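Local coordinates for luciferase (Lingulodinium polyedrum, PDB 1VPR), which catalyses the oxidation of dinoflagellate luciferin by molecular oxygen with emission of blue light, this chain being the third of three homologous luciferase domains, at residues D27-K35 against S221-K229; P144-P152 against N334-L342. All coordinates share one frame; numbering follows the deposited sequence.

Contact 1 of 2, residues D27-K35 against S221-K229; sequences DNFKNGMHK and SVAKFARAK
His34 turns its imidazole to Val222 because its CG is anti to the backbone N (chi1 180°). Phe29, with CG beside its backbone N (chi1 -67°), brings its ring edge to the same valine. His34 ND1 donates to Val222 O at 2.7 Å. The oxygen lies in the ring plane, but the donor sits above the carbonyl plane, 35° out of it. Val222 CG2 meets Phe29 CE1 at 3.8 Å, near the plane of the phenyl ring. Phe29 CZ lies over the centre of the imidazole. His34 NE2 is hydrogen-bonded to Tyr60 OH of helix 57-65, so both ring nitrogens are engaged. Without the imidazole, as with an alanine here, Val222 O and Tyr60 OH would probably lose this partner, and the Phe29 ring its cover on that face.

The 27-35 segment is a small beta hairpin of the helical bundle region, with a type I' turn from Lys30 to Met33. It meets the loop between barrel strands 215-219 and 229-233 through a single bridge of Met33 with Arg227. His34 N donates to Ala226 O at 2.7 Å, and Ala228 N donates a weak hydrogen bond to Gly32 O at 3.4 Å. A water links Gly32 O to Lys229 N. Beside the bridge, SE of Met33, a selenomethionine, touches Arg227 CB at 4.0 Å, the two side chains running the same way.

Contact 2 of 2, residues P144-P152 against N334-L342; sequences PWPAGLPEP and NLGKPYPTL
Two irregular loops of the catalytic domain meet here beside the calycin barrel. Residues 144-152 precede strand 163-169. The other loop, 334-342, belongs to the C-terminal part of the chain. An aromatic stack lies between them. The six-membered ring of Trp145 faces the Tyr339 ring, with centroids 3.9 Å apart and planes at 18°. Tyr339 CB makes a CH-pi contact 3.4 Å from the centroid of the Trp145 five-membered ring, almost on its normal. Tyr339, its CG anti to the backbone N (chi1 -169°), reaches across to the other loop, and Tyr339 OH donates to Pro150 O at 2.7 Å. This bond lies in the carbonyl plane, on a lone pair. Leu149 CD2 touches Tyr339 CE1 at 3.7 Å, and Pro152 CD packs against the phenol end. Pro340 CD lies over the tyrosine face opposite Trp145, and across the loops Pro340 CD meets Glu151 OE2 at 3.5 Å.

Farther along, Asn334 OD1 accepts from Ala147 N at 2.8 Å, with the donor in the plane of the Asn334 carbonyl. Ala147 begins the central pair of a type II turn from Pro146 to Leu149. Ala147 CB also meets Leu335 CD1 at 3.7 Å. One water joins Trp145 NE1 to the carbonyls of Tyr339 and Thr341, and another joins Glu151 OE2 to Pro338 O. Strand 247-253 packs Val251 on Trp145 and Val253 on Tyr339, and strand 259-266 touches Leu149 through Ile261 and Phe263. The tyrosine is thus held by its ring face and by its hydroxyl, which should restrict both tilt and sliding of the ring.

In the fold
Contact 1 is buried and contact 2 only partly so, with several exposed residues. They lie on opposite sides of the chain's centre, with centres about 31 Å apart and nearest atoms about 16 Å apart. Both pair distant parts of the sequence, but contact 1 joins the helical bundle region to a loop of the catalytic domain, whereas contact 2 stays within the catalytic domain. Their segments alternate along the chain. Both use bridging waters and hydrogen bonds to main-chain carbonyls. In contact 1 these go with a backbone bridge. Contact 2 has no bridge, and there they accompany a larger buried surface of aromatic and proline packing.

Contact 1 of 2, residues D27-K35 against S221-K229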
loop_
_atom_site.group_PDB
_atom_site.type_symbol
_atom_site.label_atom_id
_atom_site.label_comp_id
_atom_site.label_asym_id
_atom_site.label_seq_id
_atom_site.Cartn_x
_atom_site.Cartn_y
_atom_site.Cartn_z
ATOM N N ASP A 27 5.821 21.435 7.794
ATOM C CA ASP A 27 4.413 21.082 7.700
ATOM C C ASP A 27 4.083 19.934 6.734
ATOM O O ASP A 27 2.923 19.745 6.369
ATOM C CB ASP A 27 3.602 22.325 7.319
ATOM C CG ASP A 27 2.152 22.238 7.771
ATOM O OD1 ASP A 27 1.900 22.290 9.001
ATOM O OD2 ASP A 27 1.265 22.106 6.895
ATOM N N ASN A 28 5.078 19.153 6.333
ATOM C CA ASN A 28 4.814 18.056 5.406
ATOM C C ASN A 28 3.912 16.963 5.982
ATOM O O ASN A 28 3.195 16.290 5.233
ATOM C CB ASN A 28 6.137 17.452 4.911
ATOM C CG ASN A 28 6.796 18.306 3.843
ATOM O OD1 ASN A 28 6.345 19.423 3.572
ATOM N ND2 ASN A 28 7.860 17.789 3.226
ATOM N N PHE A 29 3.936 16.804 7.303
ATOM C CA PHE A 29 3.128 15.787 7.993
ATOM C C PHE A 29 2.070 16.432 8.880
ATOM O O PHE A 29 2.401 17.219 9.777
ATOM C CB PHE A 29 4.032 14.895 8.865
ATOM C CG PHE A 29 4.984 14.035 8.079
ATOM C CD1 PHE A 29 4.717 12.681 7.878
ATOM C CD2 PHE A 29 6.131 14.581 7.510
ATOM C CE1 PHE A 29 5.577 11.890 7.122
ATOM C CE2 PHE A 29 6.996 13.797 6.752
ATOM C CZ PHE A 29 6.718 12.449 6.558
ATOM N N LYS A 30 0.802 16.099 8.649
ATOM C CA LYS A 30 -0.274 16.676 9.457
ATOM C C LYS A 30 -1.554 15.847 9.355
ATOM O O LYS A 30 -1.844 15.275 8.308
ATOM C CB LYS A 30 -0.562 18.118 9.009
ATOM C CG LYS A 30 -1.389 18.227 7.734
ATOM C CD LYS A 30 -0.729 17.449 6.612
ATOM C CE LYS A 30 -1.672 17.206 5.455
ATOM N NZ LYS A 30 -0.959 16.382 4.436
ATOM N N ASN A 31 -2.313 15.800 10.448
ATOM C CA ASN A 31 -3.569 15.047 10.513
ATOM C C ASN A 31 -3.423 13.591 10.062
ATOM O O ASN A 31 -4.356 12.995 9.513
ATOM C CB ASN A 31 -4.642 15.763 9.691
ATOM C CG ASN A 31 -5.075 17.074 10.334
ATOM O OD1 ASN A 31 -5.883 17.822 9.778
ATOM N ND2 ASN A 31 -4.540 17.353 11.521
ATOM N N GLY A 32 -2.248 13.025 10.317
ATOM C CA GLY A 32 -1.976 11.645 9.950
ATOM C C GLY A 32 -1.580 11.464 8.492
ATOM O O GLY A 32 -1.345 10.328 8.065
HETATM N N MSE A 33 -1.476 12.580 7.760
HETATM C CA MSE A 33 -1.141 12.615 6.319
HETATM C C MSE A 33 0.256 13.168 5.982
HETATM O O MSE A 33 0.774 14.038 6.692
HETATM C CB MSE A 33 -2.147 13.501 5.581
HETATM C CG MSE A 33 -3.593 13.255 5.947
HETATM SE SE MSE A 33 -4.221 11.564 5.264
HETATM C CE MSE A 33 -4.722 12.233 3.506
ATOM N N HIS A 34 0.847 12.674 4.886
ATOM C CA HIS A 34 2.156 13.152 4.423
ATOM C C HIS A 34 1.930 13.803 3.067
ATOM O O HIS A 34 1.640 13.116 2.078
ATOM C CB HIS A 34 3.159 12.004 4.262
ATOM C CG HIS A 34 4.510 12.448 3.782
ATOM N ND1 HIS A 34 5.402 11.591 3.166
ATOM C CD2 HIS A 34 5.122 13.659 3.828
ATOM C CE1 HIS A 34 6.503 12.258 2.851
ATOM N NE2 HIS A 34 6.358 13.512 3.242
ATOM N N LYS A 35 2.052 15.125 3.025
ATOM C CA LYS A 35 1.854 15.877 1.792
ATOM C C LYS A 35 3.051 16.797 1.532
ATOM O O LYS A 35 3.053 17.958 1.952
ATOM C CB LYS A 35 0.576 16.697 1.893
ATOM N N SER A 221 4.403 2.502 4.632
ATOM C CA SER A 221 5.386 3.572 4.463
ATOM C C SER A 221 4.831 4.903 3.986
ATOM O O SER A 221 4.121 4.967 2.964
ATOM C CB SER A 221 6.475 3.115 3.486
ATOM O OG SER A 221 7.377 4.168 3.156
ATOM N N VAL A 222 5.169 5.972 4.707
ATOM C CA VAL A 222 4.730 7.304 4.298
ATOM C C VAL A 222 5.648 7.831 3.184
ATOM O O VAL A 222 5.435 8.906 2.634
ATOM C CB VAL A 222 4.668 8.286 5.487
ATOM C CG1 VAL A 222 3.462 7.925 6.361
ATOM C CG2 VAL A 222 5.966 8.238 6.308
ATOM N N ALA A 223 6.664 7.057 2.830
ATOM C CA ALA A 223 7.527 7.458 1.737
ATOM C C ALA A 223 6.742 7.185 0.450
ATOM O O ALA A 223 7.040 7.756 -0.611
ATOM C CB ALA A 223 8.789 6.633 1.748
ATOM N N LYS A 224 5.731 6.321 0.548
ATOM C CA LYS A 224 4.923 5.929 -0.615
ATOM C C LYS A 224 3.453 6.359 -0.525
ATOM O O LYS A 224 2.888 6.916 -1.476
ATOM C CB LYS A 224 5.000 4.399 -0.787
ATOM C CG LYS A 224 6.426 3.855 -0.962
ATOM C CD LYS A 224 6.529 2.314 -0.932
ATOM C CE LYS A 224 5.588 1.643 -1.940
ATOM N NZ LYS A 224 5.896 1.973 -3.368
ATOM N N PHE A 225 2.836 6.088 0.619
ATOM C CA PHE A 225 1.438 6.417 0.851
ATOM C C PHE A 225 1.280 7.678 1.698
ATOM O O PHE A 225 1.969 7.842 2.724
ATOM C CB PHE A 225 0.740 5.230 1.547
ATOM C CG PHE A 225 0.805 3.949 0.752
ATOM C CD1 PHE A 225 1.813 3.012 0.986
ATOM C CD2 PHE A 225 -0.096 3.722 -0.283
ATOM C CE1 PHE A 225 1.926 1.870 0.190
ATOM C CE2 PHE A 225 0.006 2.588 -1.088
ATOM C CZ PHE A 225 1.014 1.661 -0.853
ATOM N N ALA A 226 0.354 8.548 1.293
ATOM C CA ALA A 226 0.125 9.789 2.025
ATOM C C ALA A 226 -0.488 9.507 3.395
ATOM O O ALA A 226 -0.240 10.242 4.331
ATOM C CB ALA A 226 -0.773 10.740 1.211
ATOM N N ARG A 227 -1.257 8.426 3.531
ATOM C CA ARG A 227 -1.852 8.108 4.832
ATOM C C ARG A 227 -1.009 7.037 5.544
ATOM O O ARG A 227 -0.743 5.974 4.994
ATOM C CB ARG A 227 -3.329 7.671 4.649
ATOM C CG ARG A 227 -4.008 7.145 5.916
ATOM C CD ARG A 227 -5.533 7.201 5.874
ATOM N NE ARG A 227 -6.107 7.117 4.536
ATOM C CZ ARG A 227 -7.256 7.704 4.194
ATOM N NH1 ARG A 227 -7.931 8.410 5.105
ATOM N NH2 ARG A 227 -7.736 7.607 2.951
ATOM N N ALA A 228 -0.579 7.335 6.765
ATOM C CA ALA A 228 0.258 6.415 7.517
ATOM C C ALA A 228 -0.486 5.154 7.942
ATOM O O ALA A 228 0.071 4.052 7.918
ATOM C CB ALA A 228 0.824 7.138 8.778
ATOM N N LYS A 229 -1.745 5.326 8.323
ATOM C CA LYS A 229 -2.567 4.223 8.819
ATOM C C LYS A 229 -3.929 4.141 8.154
ATOM O O LYS A 229 -4.611 5.174 8.014
ATOM C CB LYS A 229 -2.811 4.415 10.318
ATOM C CG LYS A 229 -1.545 4.580 11.139
ATOM C CD LYS A 229 -1.820 4.946 12.605
ATOM C CE LYS A 229 -2.604 3.865 13.304
ATOM N NZ LYS A 229 -1.715 2.738 13.670
HETATM O O HOH W 1 -2.680 8.213 9.342
#

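Contact 2 of 2, residues P144-P152 against N334-L342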
loop_
_atom_site.group_PDB
_atom_site.type_symbol
_atom_site.label_atom_id
_atom_site.label_comp_id
_atom_site.label_asym_id
_atom_site.label_seq_id
_atom_site.Cartn_x
_atom_site.Cartn_y
_atom_site.Cartn_z
ATOM N N PRO A 144 -15.619 -1.022 -12.094
ATOM C CA PRO A 144 -15.865 -2.430 -12.382
ATOM C C PRO A 144 -15.135 -3.296 -11.352
ATOM O O PRO A 144 -14.009 -2.982 -10.986
ATOM C CB PRO A 144 -15.249 -2.617 -13.784
ATOM C CG PRO A 144 -15.392 -1.272 -14.412
ATOM C CD PRO A 144 -14.992 -0.356 -13.247
ATOM N N TRP A 145 -15.779 -4.354 -10.859
ATOM C CA TRP A 145 -15.099 -5.282 -9.956
ATOM C C TRP A 145 -14.318 -6.175 -10.931
ATOM O O TRP A 145 -14.808 -6.463 -12.029
ATOM C CB TRP A 145 -16.097 -6.143 -9.182
ATOM C CG TRP A 145 -16.814 -5.409 -8.065
ATOM C CD1 TRP A 145 -18.010 -4.753 -8.146
ATOM C CD2 TRP A 145 -16.371 -5.272 -6.706
ATOM N NE1 TRP A 145 -18.343 -4.222 -6.922
ATOM C CE2 TRP A 145 -17.351 -4.522 -6.022
ATOM C CE3 TRP A 145 -15.237 -5.710 -6.005
ATOM C CZ2 TRP A 145 -17.236 -4.193 -4.660
ATOM C CZ3 TRP A 145 -15.118 -5.388 -4.645
ATOM C CH2 TRP A 145 -16.110 -4.639 -3.986
ATOM N N PRO A 146 -13.089 -6.597 -10.576
ATOM C CA PRO A 146 -12.345 -7.449 -11.514
ATOM C C PRO A 146 -12.797 -8.898 -11.535
ATOM O O PRO A 146 -12.809 -9.566 -10.501
ATOM C CB PRO A 146 -10.898 -7.299 -11.044
ATOM C CG PRO A 146 -11.049 -7.118 -9.550
ATOM C CD PRO A 146 -12.223 -6.149 -9.461
ATOM N N ALA A 147 -13.173 -9.386 -12.716
ATOM C CA ALA A 147 -13.601 -10.777 -12.889
ATOM C C ALA A 147 -12.658 -11.729 -12.157
ATOM O O ALA A 147 -11.439 -11.559 -12.228
ATOM C CB ALA A 147 -13.609 -11.138 -14.400
ATOM N N GLY A 148 -13.211 -12.730 -11.469
ATOM C CA GLY A 148 -12.364 -13.689 -10.763
ATOM C C GLY A 148 -12.053 -13.329 -9.317
ATOM O O GLY A 148 -11.381 -14.087 -8.618
ATOM N N LEU A 149 -12.520 -12.176 -8.852
ATOM C CA LEU A 149 -12.264 -11.821 -7.461
ATOM C C LEU A 149 -13.194 -12.642 -6.576
ATOM O O LEU A 149 -14.399 -12.671 -6.799
ATOM C CB LEU A 149 -12.523 -10.325 -7.215
ATOM C CG LEU A 149 -12.246 -9.838 -5.785
ATOM C CD1 LEU A 149 -10.747 -9.858 -5.521
ATOM C CD2 LEU A 149 -12.807 -8.424 -5.600
ATOM N N PRO A 150 -12.645 -13.332 -5.565
ATOM C CA PRO A 150 -13.529 -14.114 -4.704
ATOM C C PRO A 150 -14.454 -13.198 -3.927
ATOM O O PRO A 150 -14.115 -12.042 -3.668
ATOM C CB PRO A 150 -12.561 -14.862 -3.791
ATOM C CG PRO A 150 -11.337 -13.944 -3.755
ATOM C CD PRO A 150 -11.230 -13.522 -5.199
ATOM N N GLU A 151 -15.632 -13.707 -3.570
ATOM C CA GLU A 151 -16.599 -12.933 -2.806
ATOM C C GLU A 151 -16.185 -12.999 -1.351
ATOM O O GLU A 151 -15.445 -13.905 -0.948
ATOM C CB GLU A 151 -18.011 -13.490 -3.005
ATOM C CG GLU A 151 -18.457 -13.337 -4.451
ATOM C CD GLU A 151 -19.852 -13.876 -4.719
ATOM O OE1 GLU A 151 -20.365 -14.648 -3.889
ATOM O OE2 GLU A 151 -20.424 -13.525 -5.771
ATOM N N PRO A 152 -16.640 -12.036 -0.543
ATOM C CA PRO A 152 -16.258 -12.052 0.873
ATOM C C PRO A 152 -17.161 -12.954 1.719
ATOM O O PRO A 152 -18.189 -13.432 1.247
ATOM C CB PRO A 152 -16.376 -10.585 1.263
ATOM C CG PRO A 152 -17.590 -10.145 0.467
ATOM C CD PRO A 152 -17.394 -10.816 -0.886
ATOM N N ASN A 334 -16.462 -7.021 -14.654
ATOM C CA ASN A 334 -16.441 -6.721 -16.067
ATOM C C ASN A 334 -17.051 -7.857 -16.916
ATOM O O ASN A 334 -17.098 -7.775 -18.139
ATOM C CB ASN A 334 -15.009 -6.423 -16.500
ATOM C CG ASN A 334 -14.029 -7.472 -16.035
ATOM O OD1 ASN A 334 -13.928 -7.774 -14.841
ATOM N ND2 ASN A 334 -13.290 -8.032 -16.972
ATOM N N LEU A 335 -17.515 -8.924 -16.280
ATOM C CA LEU A 335 -18.147 -9.997 -17.036
ATOM C C LEU A 335 -19.641 -9.962 -16.715
ATOM O O LEU A 335 -20.383 -10.901 -17.003
ATOM C CB LEU A 335 -17.525 -11.355 -16.683
ATOM C CG LEU A 335 -16.112 -11.599 -17.226
ATOM C CD1 LEU A 335 -15.672 -12.986 -16.831
ATOM C CD2 LEU A 335 -16.083 -11.468 -18.747
ATOM N N GLY A 336 -20.072 -8.856 -16.114
ATOM C CA GLY A 336 -21.474 -8.683 -15.769
ATOM C C GLY A 336 -22.009 -9.395 -14.535
ATOM O O GLY A 336 -23.220 -9.404 -14.300
ATOM N N LYS A 337 -21.134 -9.989 -13.730
ATOM C CA LYS A 337 -21.593 -10.685 -12.535
ATOM C C LYS A 337 -21.606 -9.752 -11.317
ATOM O O LYS A 337 -20.618 -9.080 -11.024
ATOM C CB LYS A 337 -20.689 -11.888 -12.265
ATOM C CG LYS A 337 -21.112 -12.778 -11.091
ATOM C CD LYS A 337 -20.092 -13.887 -10.878
ATOM C CE LYS A 337 -20.453 -14.758 -9.697
ATOM N NZ LYS A 337 -19.596 -15.985 -9.593
ATOM N N PRO A 338 -22.733 -9.713 -10.587
ATOM C CA PRO A 338 -22.866 -8.858 -9.399
ATOM C C PRO A 338 -21.869 -9.244 -8.316
ATOM O O PRO A 338 -21.673 -10.428 -8.043
ATOM C CB PRO A 338 -24.303 -9.124 -8.931
ATOM C CG PRO A 338 -25.017 -9.515 -10.195
ATOM C CD PRO A 338 -23.994 -10.426 -10.860
ATOM N N TYR A 339 -21.218 -8.260 -7.702
ATOM C CA TYR A 339 -20.297 -8.567 -6.607
ATOM C C TYR A 339 -21.099 -8.144 -5.389
ATOM O O TYR A 339 -21.527 -6.999 -5.299
ATOM C CB TYR A 339 -19.005 -7.768 -6.717
ATOM C CG TYR A 339 -17.966 -8.273 -5.751
ATOM C CD1 TYR A 339 -17.130 -9.352 -6.079
ATOM C CD2 TYR A 339 -17.862 -7.717 -4.477
ATOM C CE1 TYR A 339 -16.203 -9.861 -5.134
ATOM C CE2 TYR A 339 -16.951 -8.208 -3.543
ATOM C CZ TYR A 339 -16.129 -9.268 -3.872
ATOM O OH TYR A 339 -15.214 -9.696 -2.930
ATOM N N PRO A 340 -21.301 -9.048 -4.419
ATOM C CA PRO A 340 -22.093 -8.718 -3.230
ATOM C C PRO A 340 -21.583 -7.751 -2.168
ATOM O O PRO A 340 -21.316 -8.156 -1.030
ATOM C CB PRO A 340 -22.388 -10.088 -2.648
ATOM C CG PRO A 340 -21.067 -10.772 -2.851
ATOM C CD PRO A 340 -20.732 -10.400 -4.297
ATOM N N THR A 341 -21.469 -6.481 -2.527
ATOM C CA THR A 341 -21.053 -5.445 -1.591
ATOM C C THR A 341 -21.979 -4.263 -1.826
ATOM O O THR A 341 -22.171 -3.849 -2.971
ATOM C CB THR A 341 -19.574 -5.025 -1.802
ATOM O OG1 THR A 341 -18.710 -6.052 -1.283
ATOM C CG2 THR A 341 -19.267 -3.694 -1.060
ATOM N N LEU A 342 -22.580 -3.753 -0.753
ATOM C CA LEU A 342 -23.495 -2.618 -0.821
ATOM C C LEU A 342 -22.719 -1.306 -0.902
ATOM O O LEU A 342 -21.672 -1.133 -0.256
ATOM C CB LEU A 342 -24.421 -2.592 0.408
ATOM C CG LEU A 342 -25.199 -3.898 0.645
ATOM C CD1 LEU A 342 -25.979 -3.838 1.950
ATOM C CD2 LEU A 342 -26.127 -4.153 -0.558
HETATM O O HOH W 2 -20.932 -4.148 -5.415
HETATM O O HOH W 3 -19.278 -11.709 -7.711
#